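Local atomic coordinates of beta-agarase (PDB entry 6AII), a protein that probably cleaves the beta-1,4 linkages of agarose to yield neoagarobiose, as a beta-agarase of glycoside hydrolase family 16. Residues G156-N166 / A295-E303; M76-K87 / T99-V108. One frame throughout, in Å; residues are numbered along the deposited sequence.

Interaction 1: residues G156-N166 / A295-E303; sequences GDPGRTGTAMN and AGRYPTDGE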
loop_
_atom_site.group_PDB
_atom_site.type_symbol
_atom_site.label_atom_id
_atom_site.label_comp_id
_atom_site.label_asym_id
_atom_site.label_seq_id
_atom_site.Cartn_x
_atom_site.Cartn_y
_atom_site.Cartn_z
ATOM N N GLY A 156 -3.779 12.092 -15.388
ATOM C CA GLY A 156 -2.962 12.180 -16.548
ATOM C C GLY A 156 -3.155 13.508 -17.270
ATOM O O GLY A 156 -3.876 14.413 -16.813
ATOM N N ASP A 157 -2.461 13.615 -18.374
ATOM C CA ASP A 157 -2.583 14.782 -19.277
ATOM C C ASP A 157 -3.872 14.625 -20.084
ATOM O O ASP A 157 -4.472 13.561 -20.180
ATOM C CB ASP A 157 -1.377 14.861 -20.227
ATOM C CG ASP A 157 -0.074 15.354 -19.601
ATOM O OD1 ASP A 157 -0.065 15.757 -18.386
ATOM O OD2 ASP A 157 0.965 15.308 -20.322
ATOM N N PRO A 158 -4.314 15.772 -20.682
ATOM C CA PRO A 158 -5.526 15.732 -21.491
ATOM C C PRO A 158 -5.365 14.726 -22.628
ATOM O O PRO A 158 -4.254 14.423 -23.045
ATOM C CB PRO A 158 -5.633 17.173 -22.035
ATOM C CG PRO A 158 -4.984 18.023 -20.981
ATOM C CD PRO A 158 -3.878 17.144 -20.396
ATOM N N GLY A 159 -6.488 14.214 -23.097
ATOM C CA GLY A 159 -6.494 13.391 -24.306
ATOM C C GLY A 159 -6.853 11.947 -24.045
ATOM O O GLY A 159 -6.958 11.173 -24.994
ATOM N N ARG A 160 -7.039 11.553 -22.765
ATOM C CA ARG A 160 -7.384 10.182 -22.515
ATOM C C ARG A 160 -8.865 9.967 -22.750
ATOM O O ARG A 160 -9.687 10.761 -22.264
ATOM C CB ARG A 160 -7.019 9.815 -21.067
ATOM C CG ARG A 160 -5.521 9.704 -20.841
ATOM C CD ARG A 160 -5.152 9.564 -19.333
ATOM N NE ARG A 160 -3.738 9.194 -19.196
ATOM C CZ ARG A 160 -3.250 7.975 -19.384
ATOM N NH1 ARG A 160 -4.080 6.941 -19.520
ATOM N NH2 ARG A 160 -1.938 7.800 -19.382
ATOM N N THR A 161 -9.206 8.880 -23.429
ATOM C CA THR A 161 -10.570 8.513 -23.671
ATOM C C THR A 161 -10.777 7.026 -23.425
ATOM O O THR A 161 -9.842 6.222 -23.314
ATOM C CB THR A 161 -10.986 8.833 -25.132
ATOM O OG1 THR A 161 -10.139 8.097 -26.025
ATOM C CG2 THR A 161 -10.851 10.304 -25.438
ATOM N N GLY A 162 -12.035 6.633 -23.343
ATOM C CA GLY A 162 -12.409 5.234 -23.156
ATOM C C GLY A 162 -11.785 4.595 -21.920
ATOM O O GLY A 162 -11.750 5.178 -20.810
ATOM N N THR A 163 -11.193 3.439 -22.108
ATOM C CA THR A 163 -10.636 2.659 -20.976
ATOM C C THR A 163 -9.367 3.324 -20.424
ATOM O O THR A 163 -8.967 2.990 -19.310
ATOM C CB THR A 163 -10.329 1.205 -21.354
ATOM O OG1 THR A 163 -9.396 1.157 -22.432
ATOM C CG2 THR A 163 -11.618 0.515 -21.732
ATOM N N ALA A 164 -8.826 4.227 -21.167
ATOM C CA ALA A 164 -7.552 4.901 -20.741
ATOM C C ALA A 164 -7.866 5.985 -19.698
ATOM O O ALA A 164 -6.914 6.559 -19.106
ATOM C CB ALA A 164 -6.793 5.477 -21.895
ATOM N N MET A 165 -9.155 6.327 -19.533
ATOM C CA MET A 165 -9.478 7.324 -18.516
ATOM C C MET A 165 -9.229 6.704 -17.145
ATOM O O MET A 165 -9.659 5.615 -16.858
ATOM C CB MET A 165 -10.925 7.809 -18.680
ATOM C CG MET A 165 -11.004 8.553 -19.990
ATOM S SD MET A 165 -12.684 9.255 -20.281
ATOM C CE MET A 165 -13.733 7.840 -20.031
ATOM N N ASN A 166 -8.618 7.514 -16.272
ATOM C CA ASN A 166 -8.288 6.979 -14.934
ATOM C C ASN A 166 -9.173 7.529 -13.802
ATOM O O ASN A 166 -8.912 7.267 -12.636
ATOM C CB ASN A 166 -6.831 7.307 -14.588
ATOM C CG ASN A 166 -6.254 6.353 -13.563
ATOM O OD1 ASN A 166 -6.509 5.154 -13.649
ATOM N ND2 ASN A 166 -5.388 6.861 -12.673
ATOM N N ALA A 295 -5.371 -1.587 -20.744
ATOM C CA ALA A 295 -6.501 -0.649 -20.904
ATOM C C ALA A 295 -6.035 0.744 -21.328
ATOM O O ALA A 295 -6.905 1.599 -21.633
ATOM C CB ALA A 295 -7.317 -0.634 -19.598
ATOM N N GLY A 296 -4.704 1.046 -21.305
ATOM C CA GLY A 296 -4.200 2.322 -21.615
ATOM C C GLY A 296 -3.993 3.199 -20.371
ATOM O O GLY A 296 -3.502 4.344 -20.504
ATOM N N ARG A 297 -4.283 2.611 -19.190
ATOM C CA ARG A 297 -4.057 3.309 -17.895
ATOM C C ARG A 297 -2.596 3.042 -17.484
ATOM O O ARG A 297 -2.274 2.318 -16.557
ATOM C CB ARG A 297 -5.090 2.848 -16.872
ATOM C CG ARG A 297 -6.512 3.315 -17.204
ATOM C CD ARG A 297 -7.582 2.915 -16.194
ATOM N NE ARG A 297 -7.571 1.509 -15.926
ATOM C CZ ARG A 297 -8.424 0.612 -16.404
ATOM N NH1 ARG A 297 -9.309 0.966 -17.327
ATOM N NH2 ARG A 297 -8.396 -0.609 -15.918
ATOM N N TYR A 298 -1.757 3.826 -18.128
ATOM C CA TYR A 298 -0.359 3.628 -18.180
ATOM C C TYR A 298 0.279 4.949 -18.623
ATOM O O TYR A 298 -0.261 5.604 -19.522
ATOM C CB TYR A 298 -0.147 2.555 -19.279
ATOM C CG TYR A 298 1.255 2.055 -19.366
ATOM C CD1 TYR A 298 2.031 2.101 -20.518
ATOM C CD2 TYR A 298 1.832 1.596 -18.181
ATOM C CE1 TYR A 298 3.299 1.544 -20.539
ATOM C CE2 TYR A 298 3.126 1.111 -18.168
ATOM C CZ TYR A 298 3.845 1.048 -19.352
ATOM O OH TYR A 298 5.096 0.571 -19.200
ATOM N N PRO A 299 1.389 5.420 -18.026
ATOM C CA PRO A 299 1.867 6.788 -18.422
ATOM C C PRO A 299 2.239 6.908 -19.904
ATOM O O PRO A 299 2.870 5.986 -20.437
ATOM C CB PRO A 299 3.092 7.010 -17.581
ATOM C CG PRO A 299 2.847 6.155 -16.357
ATOM C CD PRO A 299 2.221 4.915 -16.948
ATOM N N THR A 300 1.740 7.939 -20.526
ATOM C CA THR A 300 2.190 8.231 -21.918
ATOM C C THR A 300 3.604 8.773 -21.845
ATOM O O THR A 300 4.033 9.295 -20.861
ATOM C CB THR A 300 1.258 9.212 -22.621
ATOM O OG1 THR A 300 1.271 10.473 -21.958
ATOM C CG2 THR A 300 -0.165 8.723 -22.650
ATOM N N ASP A 301 4.313 8.782 -22.996
ATOM C CA ASP A 301 5.579 9.481 -23.067
ATOM C C ASP A 301 5.429 10.962 -22.740
ATOM O O ASP A 301 6.279 11.527 -22.026
ATOM C CB ASP A 301 6.144 9.320 -24.486
ATOM C CG ASP A 301 6.640 7.935 -24.847
ATOM O OD1 ASP A 301 6.637 7.011 -23.988
ATOM O OD2 ASP A 301 7.082 7.798 -26.034
ATOM N N GLY A 302 4.366 11.587 -23.228
ATOM C CA GLY A 302 4.125 13.017 -22.969
ATOM C C GLY A 302 4.068 13.281 -21.482
ATOM O O GLY A 302 4.638 14.249 -20.991
ATOM N N GLU A 303 3.353 12.397 -20.777
ATOM C CA GLU A 303 3.225 12.549 -19.311
ATOM C C GLU A 303 4.566 12.298 -18.619
ATOM O O GLU A 303 5.016 13.103 -17.785
ATOM C CB GLU A 303 2.159 11.577 -18.813
ATOM C CG GLU A 303 0.732 11.973 -19.156
ATOM C CD GLU A 303 -0.296 10.838 -19.120
ATOM O OE1 GLU A 303 0.030 9.693 -18.772
ATOM O OE2 GLU A 303 -1.493 11.120 -19.422
HETATM O O HOH W 1 3.100 16.563 -19.510
HETATM O O HOH W 2 -2.600 11.886 -21.821
#
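Arg160 reaches from its loop to Glu303 and to the backbone carbonyls of the facing segment 295-303. From CB the side chain runs extended through CG (chi2 171°), which carries Arg160 CD to 4.0 Å from Glu303 OE2. From there on the nitrogens do the work. NE of Arg160 bonds to Glu303 OE2 at 3.0 Å and NH2 to Glu303 OE1 at 2.8 Å, each on a syn lone pair, a side-on salt bridge between nearly coplanar groups. The second N-H of NH2 goes to Tyr298 O, while NH1 of Arg160 divides itself between Gly296 O (2.8 Å) and Ala164 O of its own loop, so all five N-H groups are spent around the guanidinium edge.

Gly296 closes helix 290-294 in a Schellman motif, and Thr300 with Glu303 forms the capping box that starts helix 301-306; Arg160 thus spans the turn between one helix end and the next start. Replacing Arg160 with alanine is likely to leave the Glu303 carboxylate without its charged mate and the carbonyls of Gly296, Tyr298 and Ala164 without this donor. Glutamate suits its place because each oxygen takes two protein donors: Glu303 OE1 also accepts from Thr300 N, and Glu303 OE2 from Asp157 N (2.9 Å), which comes from above the carboxylate plane. Asp157 lies alongside Glu303, the like charges kept apart while its OD1 pairs with Arg307.

At the far end Thr163 OG1 donates to Ala295 O at 2.7 Å. Thr163 O receives NH1 of Arg297 in its carbonyl plane at 2.9 Å. Arg297 also gives NE to Asn292, and Ala295 CB lies over one face of its guanidinium, toward the rim.

Interaction 2: residues M76-K87 / T99-V108; sequences MNIVASRNGNTK and TLPATQMGCV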
loop_
_atom_site.group_PDB
_atom_site.type_symbol
_atom_site.label_atom_id
_atom_site.label_comp_id
_atom_site.label_asym_id
_atom_site.label_seq_id
_atom_site.Cartn_x
_atom_site.Cartn_y
_atom_site.Cartn_z
ATOM N N MET A 76 11.599 9.565 0.959
ATOM C CA MET A 76 11.987 8.470 0.068
ATOM C C MET A 76 11.269 8.728 -1.269
ATOM O O MET A 76 10.080 9.150 -1.260
ATOM C CB MET A 76 11.552 7.112 0.613
ATOM C CG MET A 76 11.760 5.997 -0.356
ATOM S SD MET A 76 11.530 4.374 0.498
ATOM C CE MET A 76 13.011 4.157 1.341
ATOM N N ASN A 77 11.956 8.516 -2.361
ATOM C CA ASN A 77 11.454 8.718 -3.718
ATOM C C ASN A 77 11.352 7.338 -4.386
ATOM O O ASN A 77 12.344 6.601 -4.439
ATOM C CB ASN A 77 12.431 9.547 -4.550
ATOM C CG ASN A 77 12.716 10.885 -3.928
ATOM O OD1 ASN A 77 11.767 11.636 -3.805
ATOM N ND2 ASN A 77 13.991 11.147 -3.598
ATOM N N ILE A 78 10.173 7.005 -4.877
ATOM C CA ILE A 78 9.929 5.764 -5.618
ATOM C C ILE A 78 9.558 6.205 -7.037
ATOM O O ILE A 78 8.469 6.728 -7.278
ATOM C CB ILE A 78 8.918 4.873 -4.920
ATOM C CG1 ILE A 78 9.303 4.603 -3.465
ATOM C CG2 ILE A 78 8.809 3.567 -5.691
ATOM C CD1 ILE A 78 8.288 3.814 -2.683
ATOM N N VAL A 79 10.526 6.051 -7.962
ATOM C CA VAL A 79 10.526 6.762 -9.220
ATOM C C VAL A 79 10.030 5.915 -10.393
ATOM O O VAL A 79 10.437 4.773 -10.475
ATOM C CB VAL A 79 11.922 7.306 -9.542
ATOM C CG1 VAL A 79 11.958 7.955 -10.894
ATOM C CG2 VAL A 79 12.354 8.237 -8.396
ATOM N N ALA A 80 9.169 6.483 -11.205
ATOM C CA ALA A 80 8.836 5.940 -12.550
ATOM C C ALA A 80 9.634 6.699 -13.597
ATOM O O ALA A 80 9.548 7.938 -13.703
ATOM C CB ALA A 80 7.350 5.975 -12.839
ATOM N N SER A 81 10.247 5.931 -14.512
ATOM C CA SER A 81 11.002 6.532 -15.611
ATOM C C SER A 81 10.924 5.599 -16.826
ATOM O O SER A 81 10.350 4.511 -16.727
ATOM C CB SER A 81 12.420 6.772 -15.186
ATOM O OG SER A 81 13.071 5.575 -14.796
ATOM N N ARG A 82 11.416 6.074 -17.945
ATOM C CA ARG A 82 11.236 5.289 -19.197
ATOM C C ARG A 82 12.475 5.434 -20.067
ATOM O O ARG A 82 12.694 6.510 -20.650
ATOM C CB ARG A 82 9.940 5.694 -19.903
ATOM C CG ARG A 82 9.694 4.895 -21.187
ATOM C CD ARG A 82 8.304 5.075 -21.700
ATOM N NE ARG A 82 7.292 4.509 -20.844
ATOM C CZ ARG A 82 6.054 4.936 -20.759
ATOM N NH1 ARG A 82 5.632 5.897 -21.579
ATOM N NH2 ARG A 82 5.256 4.439 -19.805
ATOM N N ASN A 83 13.144 4.325 -20.253
ATOM C CA ASN A 83 14.384 4.327 -21.119
ATOM C C ASN A 83 14.034 3.914 -22.552
ATOM O O ASN A 83 14.932 3.948 -23.389
ATOM C CB ASN A 83 15.485 3.459 -20.546
ATOM C CG ASN A 83 15.119 2.018 -20.342
ATOM O OD1 ASN A 83 14.237 1.521 -21.039
ATOM N ND2 ASN A 83 15.767 1.389 -19.388
ATOM N N GLY A 84 12.796 3.528 -22.873
ATOM C CA GLY A 84 12.461 3.115 -24.206
ATOM C C GLY A 84 12.489 1.610 -24.437
ATOM O O GLY A 84 11.915 1.167 -25.475
ATOM N N ASN A 85 13.049 0.833 -23.542
ATOM C CA ASN A 85 13.063 -0.620 -23.671
ATOM C C ASN A 85 11.648 -1.166 -23.546
ATOM O O ASN A 85 10.793 -0.556 -22.860
ATOM C CB ASN A 85 13.944 -1.286 -22.635
ATOM C CG ASN A 85 15.409 -1.000 -22.828
ATOM O OD1 ASN A 85 15.774 -0.496 -23.875
ATOM N ND2 ASN A 85 16.164 -1.202 -21.778
ATOM N N THR A 86 11.340 -2.255 -24.277
ATOM C CA THR A 86 10.035 -2.914 -24.180
ATOM C C THR A 86 10.114 -4.004 -23.149
ATOM O O THR A 86 11.191 -4.604 -22.819
ATOM C CB THR A 86 9.597 -3.505 -25.553
ATOM O OG1 THR A 86 10.553 -4.543 -25.799
ATOM C CG2 THR A 86 9.452 -2.436 -26.593
ATOM N N LYS A 87 8.927 -4.329 -22.581
ATOM C CA LYS A 87 8.754 -5.503 -21.820
ATOM C C LYS A 87 7.500 -6.278 -22.267
ATOM O O LYS A 87 6.455 -5.711 -22.597
ATOM C CB LYS A 87 8.687 -5.236 -20.314
ATOM C CG LYS A 87 8.431 -6.447 -19.448
ATOM C CD LYS A 87 8.591 -6.225 -17.948
ATOM C CE LYS A 87 8.350 -7.472 -17.159
ATOM N NZ LYS A 87 8.305 -7.263 -15.688
ATOM N N THR A 99 3.206 -6.991 -25.484
ATOM C CA THR A 99 4.418 -6.211 -25.378
ATOM C C THR A 99 4.027 -4.735 -25.314
ATOM O O THR A 99 3.206 -4.262 -26.095
ATOM C CB THR A 99 5.347 -6.453 -26.574
ATOM O OG1 THR A 99 5.625 -7.853 -26.572
ATOM C CG2 THR A 99 6.634 -5.665 -26.482
ATOM N N LEU A 100 4.661 -3.988 -24.401
ATOM C CA LEU A 100 4.538 -2.562 -24.330
ATOM C C LEU A 100 5.910 -1.955 -24.042
ATOM O O LEU A 100 6.735 -2.610 -23.480
ATOM C CB LEU A 100 3.567 -2.152 -23.199
ATOM C CG LEU A 100 2.077 -2.419 -23.454
ATOM C CD1 LEU A 100 1.279 -2.100 -22.209
ATOM C CD2 LEU A 100 1.530 -1.581 -24.619
ATOM N N PRO A 101 6.053 -0.648 -24.321
ATOM C CA PRO A 101 7.171 0.112 -23.720
ATOM C C PRO A 101 7.112 -0.113 -22.201
ATOM O O PRO A 101 6.051 0.032 -21.577
ATOM C CB PRO A 101 6.949 1.580 -24.127
ATOM C CG PRO A 101 6.009 1.476 -25.324
ATOM C CD PRO A 101 5.112 0.307 -24.961
ATOM N N ALA A 102 8.243 -0.432 -21.614
ATOM C CA ALA A 102 8.293 -0.653 -20.178
ATOM C C ALA A 102 8.323 0.691 -19.421
ATOM O O ALA A 102 8.586 1.772 -19.980
ATOM C CB ALA A 102 9.509 -1.449 -19.837
ATOM N N THR A 103 8.033 0.571 -18.139
ATOM C CA THR A 103 8.297 1.697 -17.228
ATOM C C THR A 103 9.200 1.187 -16.119
ATOM O O THR A 103 8.821 0.234 -15.381
ATOM C CB THR A 103 6.982 2.307 -16.717
ATOM O OG1 THR A 103 6.088 2.575 -17.789
ATOM C CG2 THR A 103 7.218 3.554 -15.861
ATOM N N GLN A 104 10.383 1.774 -15.928
ATOM C CA GLN A 104 11.247 1.427 -14.865
ATOM C C GLN A 104 10.712 2.057 -13.583
ATOM O O GLN A 104 10.264 3.214 -13.665
ATOM C CB GLN A 104 12.685 1.852 -15.135
ATOM C CG GLN A 104 13.334 1.078 -16.314
ATOM C CD GLN A 104 12.881 1.573 -17.655
ATOM O OE1 GLN A 104 12.911 2.786 -17.972
ATOM N NE2 GLN A 104 12.392 0.621 -18.511
ATOM N N MET A 105 10.684 1.264 -12.540
ATOM C CA MET A 105 9.924 1.670 -11.346
ATOM C C MET A 105 10.636 1.209 -10.110
ATOM O O MET A 105 11.604 0.493 -10.178
ATOM C CB MET A 105 8.509 1.077 -11.421
ATOM C CG MET A 105 7.639 1.790 -12.431
ATOM S SD MET A 105 5.985 1.041 -12.547
ATOM C CE MET A 105 4.928 2.449 -12.706
ATOM N N GLY A 106 10.177 1.627 -8.936
ATOM C CA GLY A 106 10.826 1.210 -7.714
ATOM C C GLY A 106 9.934 0.396 -6.806
ATOM O O GLY A 106 8.669 0.458 -6.853
ATOM N N CYS A 107 10.585 -0.368 -5.927
ATOM C CA CYS A 107 9.938 -1.224 -4.985
ATOM C C CYS A 107 10.818 -1.298 -3.736
ATOM O O CYS A 107 12.037 -1.440 -3.885
ATOM C CB CYS A 107 9.707 -2.601 -5.606
ATOM S SG CYS A 107 8.874 -3.752 -4.523
ATOM N N VAL A 108 10.210 -1.135 -2.556
ATOM C CA VAL A 108 10.933 -1.145 -1.316
ATOM C C VAL A 108 10.347 -2.186 -0.376
ATOM O O VAL A 108 9.108 -2.257 -0.239
ATOM C CB VAL A 108 10.869 0.264 -0.704
ATOM C CG1 VAL A 108 11.451 0.262 0.678
ATOM C CG2 VAL A 108 11.576 1.255 -1.611
HETATM O O HOH W 3 14.570 4.443 -16.739
HETATM O O HOH W 4 11.127 1.607 -21.165
#
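Ser81 and Gln104 pair as a single antiparallel hydrogen-bonded bridge, Ser81 N giving to Gln104 O at 2.8 Å and Gln104 N returning a bond to Ser81 O. Gln104 is buried, yet its amide is well supplied. Gln104 OE1 accepts from Asn83 N (2.8 Å) and from a water that also meets Ser81 OG, which has its stronger partner in Asn68; NE2 donates to a second water and to Gln63. A bend at chi2 (77°) turns that amide so that it stacks on the amide of Asn83, the planes 23° apart. Asparagine fits the turn, since its OD1 accepts from Asn85 N two residues on, an Asx turn. Asn85 O in turn takes Ala102 N at 2.8 Å, and the second water lies 2.8 Å from both Asn85 O and Ala102 O.

Ala102 O has another donor in Arg82 NE (3.1 Å). Arg82 NH2 meets Thr103 OG1, a hydroxyl that also meets Tyr298 OH, at 2.9 Å in a nearly straight bond (172°), and its NH1 is matched by Asp301. Beyond the turn, Lys87 and Leu100 exchange two backbone bonds, and Lys87 NZ reaches Asp57 and Thr62.

At the other end the chemistry is apolar: Met76 SD and Val108 CG2 meet tip to tip at 3.8 Å, and Ile78 CG2 lies so close to Gly106 that a beta carbon there would be tight. The segment 76-87 passes from one sheet of the jelly-roll sandwich to the other: strand 75-79 bonds to strand 312-325 in the first, whereas strand 86-90 forms a hairpin with strand 97-110 in the second. Ile78 and Ala80, like Met105, pack on strand 280-287 of that second sheet.

In the fold
Interaction 2 lies deeper in the sandwich, with half of its touching residues buried, and mixes strand pairing with apolar packing; interaction 1 joins loops and helix ends nearer the surface and relies on charge and on side chains bonded to carbonyls. The centres of interaction 1 and interaction 2 are about 16 Å apart, yet the two meet through residues 296-303, which Arg160 grips at Gly296, Tyr298 and Glu303, and Arg82 at Pro299 and Asp301. Tyr298 points away from the loop 156-166 and sets its OH 2.6 Å from both Pro101 O and Thr103 OG1, probably bonded to each.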